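Side-chain contacts in protein with a SET domain within carboxy region (Cryptosporidium parvum, PDB 4LDG), which probably methylates a lysine of histone H4, as enzymes of the SET8 type do, and is represented here by its carboxy-terminal part with the SET domain: residues P228-K233 and R249-G254; S99-E102 and D106-Y109. All blocks are in the same frame, centred on the assembly; numbering follows the deposited sequence. Where two conformers were deposited one is given.

Contact 1. Residues P228-K233 and R249-G254; sequences PNIITK and RDIICG
At the mouth of the hairpin formed by strands 230-237 and 240-247 of the SET domain, the side chain of Asn229 touches both Arg249 and Ile251. CB of Asn229 lies over one face of the Arg249 guanidinium, off-centre toward its rim, 3.6 Å from NH2. The amide and guanidinium planes are 72° apart, so the two groups do not stack. The closest approach is through the methylene; both ends of the amide bond elsewhere. With CG set between its own backbone N and carbonyl carbon (chi1 57°), Asn229 turns its amide toward the loop after the second strand; OD1 takes the backbone N-H of Leu258 and ND2 gives to Glu256 O. Pro228 and Asn229 end a stretch, NHSRKNPN, that resembles the NHSxxPN signature of SET domains with one residue more, and strand 258-259 belongs to the carboxy-terminal motif that typically joins it in the SET pseudoknot, so the amide probably joins the two signature stretches. CD1 of Ile251 comes up across the amide at about a right angle, 3.7 Å from Asn229 CG and 3.7 Å from Asn229 O. The same methyl meets CG2 of Ile230 at 3.9 Å, extending a buried apolar patch in which Ile230 also packs on Ile221 and Phe259. Arg249 is the exposed member. Its NH1 bonds the carbonyl O of Asp250 (2.8 Å) nearly in the guanidinium plane, and its NH2 forms a salt bridge with Glu255; together they fix the rotation of the guanidinium that covers Asn229.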
ATOM      1  N   PRO A 228      15.863   1.986   2.481  1.00 39.61           N
ATOM      2  CA  PRO A 228      14.443   1.847   2.151  1.00 36.22           C
ATOM      3  C   PRO A 228      14.267   0.902   0.998  1.00 36.88           C
ATOM      4  O   PRO A 228      15.174   0.781   0.145  1.00 36.48           O
ATOM      5  CB  PRO A 228      14.027   3.254   1.756  1.00 35.13           C
ATOM      6  CG  PRO A 228      15.272   3.874   1.237  1.00 37.12           C
ATOM      7  CD  PRO A 228      16.426   3.244   1.960  1.00 39.70           C
ATOM      8  N   ASN A 229      13.126   0.223   0.968  1.00 35.85           N
ATOM      9  CA  ASN A 229      12.849  -0.633  -0.180  1.00 35.55           C
ATOM     10  C   ASN A 229      11.551  -0.336  -0.898  1.00 34.74           C
ATOM     11  O   ASN A 229      11.223  -1.044  -1.836  1.00 33.30           O
ATOM     12  CB  ASN A 229      12.943  -2.095   0.198  1.00 35.61           C
ATOM     13  CG  ASN A 229      12.025  -2.473   1.324  1.00 35.72           C
ATOM     14  OD1 ASN A 229      11.085  -1.764   1.665  1.00 31.78           O
ATOM     15  ND2 ASN A 229      12.288  -3.635   1.899  1.00 38.28           N
ATOM     16  N   ILE A 230      10.841   0.716  -0.456  1.00 33.98           N
ATOM     17  CA  ILE A 230       9.675   1.224  -1.146  1.00 33.71           C
ATOM     18  C   ILE A 230       9.742   2.739  -1.253  1.00 35.21           C
ATOM     19  O   ILE A 230      10.499   3.374  -0.539  1.00 36.59           O
ATOM     20  CB  ILE A 230       8.386   0.824  -0.463  1.00 34.05           C
ATOM     21  CG1 ILE A 230       8.286   1.441   0.930  1.00 35.05           C
ATOM     22  CG2 ILE A 230       8.293  -0.686  -0.356  1.00 33.81           C
ATOM     23  CD1 ILE A 230       7.012   1.028   1.641  1.00 34.95           C
ATOM     24  N   ILE A 231       8.982   3.277  -2.200  1.00 34.01           N
ATOM     25  CA  ILE A 231       8.830   4.703  -2.426  1.00 35.52           C
ATOM     26  C   ILE A 231       7.350   5.024  -2.654  1.00 33.94           C
ATOM     27  O   ILE A 231       6.556   4.137  -2.909  1.00 34.14           O
ATOM     28  CB  ILE A 231       9.597   5.181  -3.666  1.00 34.97           C
ATOM     29  CG1 ILE A 231       9.174   4.413  -4.916  1.00 37.62           C
ATOM     30  CG2 ILE A 231      11.090   5.026  -3.456  1.00 37.14           C
ATOM     31  CD1 ILE A 231       9.771   4.998  -6.199  1.00 38.44           C
ATOM     32  N   THR A 232       6.997   6.296  -2.613  1.00 35.89           N
ATOM     33  CA  THR A 232       5.606   6.693  -2.808  1.00 37.22           C
ATOM     34  C   THR A 232       5.337   7.253  -4.199  1.00 36.17           C
ATOM     35  O   THR A 232       6.233   7.702  -4.910  1.00 39.44           O
ATOM     36  CB  THR A 232       5.172   7.720  -1.757  1.00 39.19           C
ATOM     37  OG1 THR A 232       6.166   8.734  -1.667  1.00 40.16           O
ATOM     38  CG2 THR A 232       5.003   7.055  -0.407  1.00 40.24           C
ATOM     39  N   LYS A 233       4.074   7.177  -4.576  1.00 34.77           N
ATOM     40  CA  LYS A 233       3.571   7.738  -5.801  1.00 36.32           C
ATOM     41  C   LYS A 233       2.171   8.224  -5.499  1.00 34.94           C
ATOM     42  O   LYS A 233       1.588   7.840  -4.497  1.00 33.71           O
ATOM     43  CB  LYS A 233       3.572   6.688  -6.914  1.00 38.04           C
ATOM     44  CG  LYS A 233       4.951   6.517  -7.495  1.00 42.28           C
ATOM     45  CD  LYS A 233       4.978   5.512  -8.625  1.00 51.69           C
ATOM     46  CE  LYS A 233       6.388   5.337  -9.213  1.00 57.72           C
ATOM     47  NZ  LYS A 233       7.225   6.577  -9.246  1.00 61.40           N
ATOM     48  N   ARG A 249      12.562  -2.503  -5.641  1.00 39.73           N
ATOM     49  CA  ARG A 249      13.268  -3.670  -6.113  1.00 40.56           C
ATOM     50  C   ARG A 249      12.497  -4.886  -5.645  1.00 40.41           C
ATOM     51  O   ARG A 249      11.506  -4.773  -4.935  1.00 40.25           O
ATOM     52  CB  ARG A 249      14.683  -3.675  -5.523  1.00 43.13           C
ATOM     53  CG  ARG A 249      14.706  -3.527  -4.019  1.00 43.29           C
ATOM     54  CD  ARG A 249      15.994  -4.063  -3.424  1.00 47.33           C
ATOM     55  NE  ARG A 249      16.064  -3.850  -1.978  1.00 51.80           N
ATOM     56  CZ  ARG A 249      15.575  -4.666  -1.036  1.00 53.07           C
ATOM     57  NH1 ARG A 249      14.959  -5.806  -1.337  1.00 52.03           N
ATOM     58  NH2 ARG A 249      15.723  -4.333   0.241  1.00 54.16           N
ATOM     59  N   ASP A 250      12.949  -6.056  -6.040  1.00 43.79           N
ATOM     60  CA  ASP A 250      12.408  -7.286  -5.502  1.00 43.60           C
ATOM     61  C   ASP A 250      12.614  -7.290  -4.003  1.00 43.62           C
ATOM     62  O   ASP A 250      13.717  -7.115  -3.543  1.00 45.16           O
ATOM     63  CB  ASP A 250      13.098  -8.492  -6.153  1.00 47.20           C
ATOM     64  CG  ASP A 250      12.671  -8.701  -7.631  1.00 49.60           C
ATOM     65  OD1 ASP A 250      11.931  -7.868  -8.199  1.00 47.22           O
ATOM     66  OD2 ASP A 250      13.078  -9.721  -8.232  1.00 55.99           O
ATOM     67  N   ILE A 251      11.526  -7.428  -3.261  1.00 41.45           N
ATOM     68  CA  ILE A 251      11.535  -7.578  -1.824  1.00 40.55           C
ATOM     69  C   ILE A 251      11.189  -9.055  -1.565  1.00 43.13           C
ATOM     70  O   ILE A 251      10.129  -9.524  -2.002  1.00 39.92           O
ATOM     71  CB  ILE A 251      10.471  -6.676  -1.177  1.00 38.39           C
ATOM     72  CG1 ILE A 251      10.742  -5.207  -1.495  1.00 37.44           C
ATOM     73  CG2 ILE A 251      10.411  -6.860   0.326  1.00 38.61           C
ATOM     74  CD1 ILE A 251       9.673  -4.284  -0.965  1.00 37.39           C
ATOM     75  N   ILE A 252      12.078  -9.792  -0.889  1.00 44.35           N
ATOM     76  CA  ILE A 252      11.812 -11.201  -0.664  1.00 48.42           C
ATOM     77  C   ILE A 252      10.899 -11.416   0.521  1.00 47.75           C
ATOM     78  O   ILE A 252      10.705 -10.536   1.373  1.00 47.37           O
ATOM     79  CB  ILE A 252      13.077 -12.086  -0.535  1.00 53.67           C
ATOM     80  CG1 ILE A 252      13.832 -11.790   0.754  1.00 56.43           C
ATOM     81  CG2 ILE A 252      13.958 -11.922  -1.771  1.00 54.60           C
ATOM     82  CD1 ILE A 252      15.008 -12.707   0.981  1.00 61.18           C
ATOM     83  N   CYS A 253      10.299 -12.593   0.501  1.00 48.89           N
ATOM     84  CA  CYS A 253       9.438 -13.091   1.543  1.00 50.98           C
ATOM     85  C   CYS A 253      10.140 -13.000   2.900  1.00 50.25           C
ATOM     86  O   CYS A 253      11.303 -13.378   3.019  1.00 50.19           O
ATOM     87  CB  CYS A 253       9.095 -14.549   1.209  1.00 55.76           C
ATOM     88  SG  CYS A 253       8.091 -15.390   2.438  1.00 60.84           S
ATOM     89  N   GLY A 254       9.435 -12.476   3.905  1.00 47.55           N
ATOM     90  CA  GLY A 254       9.992 -12.281   5.240  1.00 47.68           C
ATOM     91  C   GLY A 254      10.692 -10.939   5.475  1.00 46.55           C
ATOM     92  O   GLY A 254      10.868 -10.505   6.602  1.00 45.31           O
TER

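Contact 2. Residues S99-E102 and D106-Y109; sequences SIIE and DMNY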
ATOM      1  N   SER A  99      -7.722  -6.181 -21.550  1.00 45.26           N
ATOM      2  CA  SER A  99      -6.932  -7.371 -21.831  1.00 46.40           C
ATOM      3  C   SER A  99      -5.657  -7.462 -20.989  1.00 44.15           C
ATOM      4  O   SER A  99      -5.399  -8.494 -20.378  1.00 43.31           O
ATOM      5  CB  SER A  99      -6.586  -7.425 -23.310  1.00 47.63           C
ATOM      6  OG  SER A  99      -7.781  -7.388 -24.051  1.00 55.29           O
ATOM      7  N   ILE A 100      -4.872  -6.387 -20.973  1.00 42.27           N
ATOM      8  CA  ILE A 100      -3.608  -6.364 -20.243  1.00 41.86           C
ATOM      9  C   ILE A 100      -3.861  -6.466 -18.751  1.00 40.45           C
ATOM     10  O   ILE A 100      -3.076  -7.105 -18.034  1.00 40.98           O
ATOM     11  CB  ILE A 100      -2.807  -5.067 -20.498  1.00 44.73           C
ATOM     12  CG1 ILE A 100      -2.372  -4.975 -21.973  1.00 47.36           C
ATOM     13  CG2 ILE A 100      -1.569  -5.012 -19.601  1.00 44.67           C
ATOM     14  CD1 ILE A 100      -1.563  -6.163 -22.447  1.00 46.57           C
ATOM     15  N   ILE A 101      -4.947  -5.844 -18.287  1.00 37.05           N
ATOM     16  CA  ILE A 101      -5.269  -5.862 -16.868  1.00 35.40           C
ATOM     17  C   ILE A 101      -5.584  -7.267 -16.410  1.00 38.34           C
ATOM     18  O   ILE A 101      -5.058  -7.696 -15.399  1.00 37.20           O
ATOM     19  CB  ILE A 101      -6.434  -4.923 -16.547  1.00 36.50           C
ATOM     20  CG1 ILE A 101      -5.969  -3.473 -16.654  1.00 35.92           C
ATOM     21  CG2 ILE A 101      -6.974  -5.177 -15.160  1.00 36.27           C
ATOM     22  CD1 ILE A 101      -7.101  -2.471 -16.630  1.00 37.15           C
ATOM     23  N   GLU A 102      -6.406  -8.007 -17.167  1.00 40.55           N
ATOM     24  CA  GLU A 102      -6.821  -9.330 -16.740  1.00 43.96           C
ATOM     25  C   GLU A 102      -5.692 -10.345 -16.839  1.00 43.00           C
ATOM     26  O   GLU A 102      -5.668 -11.310 -16.081  1.00 42.25           O
ATOM     27  CB  GLU A 102      -8.025  -9.815 -17.549  1.00 50.48           C
ATOM     28  CG  GLU A 102      -9.226  -8.908 -17.405  1.00 54.61           C
ATOM     29  CD  GLU A 102     -10.542  -9.656 -17.319  1.00 59.73           C
ATOM     30  OE1 GLU A 102     -10.884 -10.284 -18.343  1.00 66.10           O
ATOM     31  OE2 GLU A 102     -11.236  -9.575 -16.261  1.00 55.01           O
ATOM     32  N   ASP A 106      -4.540 -11.387 -11.417  1.00 45.01           N
ATOM     33  CA  ASP A 106      -5.438 -12.534 -11.251  1.00 47.34           C
ATOM     34  C   ASP A 106      -6.570 -12.047 -10.393  1.00 48.20           C
ATOM     35  O   ASP A 106      -6.361 -11.759  -9.217  1.00 46.20           O
ATOM     36  CB  ASP A 106      -4.719 -13.673 -10.541  1.00 49.44           C
ATOM     37  CG  ASP A 106      -5.597 -14.919 -10.369  1.00 55.47           C
ATOM     38  OD1 ASP A 106      -5.141 -16.014 -10.804  1.00 52.23           O
ATOM     39  OD2 ASP A 106      -6.724 -14.795  -9.799  1.00 54.92           O
ATOM     40  N   MET A 107      -7.756 -11.974 -10.988  0.50 50.94           N
ATOM     41  CA  MET A 107      -8.944 -11.449 -10.325  0.50 53.80           C
ATOM     42  C   MET A 107      -9.561 -12.415  -9.308  0.50 55.05           C
ATOM     43  O   MET A 107     -10.386 -12.011  -8.491  0.50 56.82           O
ATOM     44  CB  MET A 107      -9.985 -11.045 -11.374  0.50 57.44           C
ATOM     45  CG  MET A 107     -10.130  -9.531 -11.585  0.50 57.74           C
ATOM     46  SD  MET A 107      -8.781  -8.700 -12.447  0.50 58.48           S
ATOM     47  CE  MET A 107      -9.455  -8.551 -14.084  0.50 58.60           C
ATOM     48  N   ASN A 108      -9.155 -13.678  -9.337  1.00 55.26           N
ATOM     49  CA  ASN A 108      -9.679 -14.658  -8.399  1.00 60.44           C
ATOM     50  C   ASN A 108      -8.954 -14.503  -7.060  1.00 59.27           C
ATOM     51  O   ASN A 108      -9.586 -14.479  -6.002  1.00 60.90           O
ATOM     52  CB  ASN A 108      -9.591 -16.092  -8.954  1.00 68.38           C
ATOM     53  CG  ASN A 108     -10.279 -16.233 -10.309  1.00 73.32           C
ATOM     54  OD1 ASN A 108     -11.448 -15.864 -10.468  1.00 78.78           O
ATOM     55  ND2 ASN A 108      -9.548 -16.733 -11.302  1.00 74.68           N
ATOM     56  N   TYR A 109      -7.639 -14.333  -7.105  1.00 54.27           N
ATOM     57  CA  TYR A 109      -6.849 -14.226  -5.879  1.00 52.81           C
ATOM     58  C   TYR A 109      -6.415 -12.803  -5.490  1.00 49.91           C
ATOM     59  O   TYR A 109      -5.890 -12.603  -4.404  1.00 47.84           O
ATOM     60  CB  TYR A 109      -5.646 -15.168  -5.977  1.00 55.48           C
ATOM     61  CG  TYR A 109      -6.067 -16.630  -6.021  1.00 58.21           C
ATOM     62  CD1 TYR A 109      -6.307 -17.322  -4.853  1.00 59.93           C
ATOM     63  CD2 TYR A 109      -6.246 -17.301  -7.227  1.00 58.86           C
ATOM     64  CE1 TYR A 109      -6.718 -18.640  -4.867  1.00 64.12           C
ATOM     65  CE2 TYR A 109      -6.652 -18.624  -7.256  1.00 62.61           C
ATOM     66  CZ  TYR A 109      -6.890 -19.283  -6.067  1.00 64.95           C
ATOM     67  OH  TYR A 109      -7.286 -20.593  -6.054  1.00 69.83           O
TER
HETATM   68  O   HOH W   1      -7.511 -12.533 -14.052  1.00 58.19           O
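Asp106 OD2 is gripped by two backbone N-H groups and shapes the turn that faces the end of helix 98-104. Asn108 N reaches it at 2.7 Å, nearly along the C-O axis, giving an Asx turn; Tyr109 N adds a second bond to the same OD2 at 2.9 Å, coming from above the carboxylate plane. With CG anti to the backbone N (chi1 -178°), the carboxylate is placed where both N-H groups reach it, and it holds residues 106-109 in a tight bend. From the bend, Met107 turns its side chain toward the helix. A water bridges the two backbones, donating to Glu102 O (3.0 Å) and accepting from Met107 N (3.1 Å). In the conformer given, bends at chi2 and chi3 bring CE of Met107 to Glu102 and Ile101, the Glu102 and Met107 side chains crossing at about a right angle. Met107 was deposited in two conformers and CE lies implausibly near Glu102, so the exact fit of this methyl against both residues is doubtful. Ile101, buried, leans on Ile126 and Tyr130 of helix 121-134; Met107 reaches Tyr130 too, while Asp106 and Tyr109 rest on Tyr33 and Pro32 of helix 15-36.

Overall arrangement
From the N terminus, helix 15-36 comes first, and contact 2 follows the unmodelled region 45-82. It closes a very short loop, where the side chain of Met107 reaches back to the end of helix 98-104, and sets that helix and the following turn against helices 121-134 and 15-36. Contact 1 opens much later, inside the SET domain; it closes the 15-residue excursion that is mostly the two strands of the hairpin, and links the start of its first strand to strand 258-259. The two contacts run in series, neither nesting nor crossing. Their centres are 22 Å apart and their nearest atoms about 16 Å, so they lie in separate regions: contact 2 in the helical N-terminal part, contact 1 at the sheet of the SET domain.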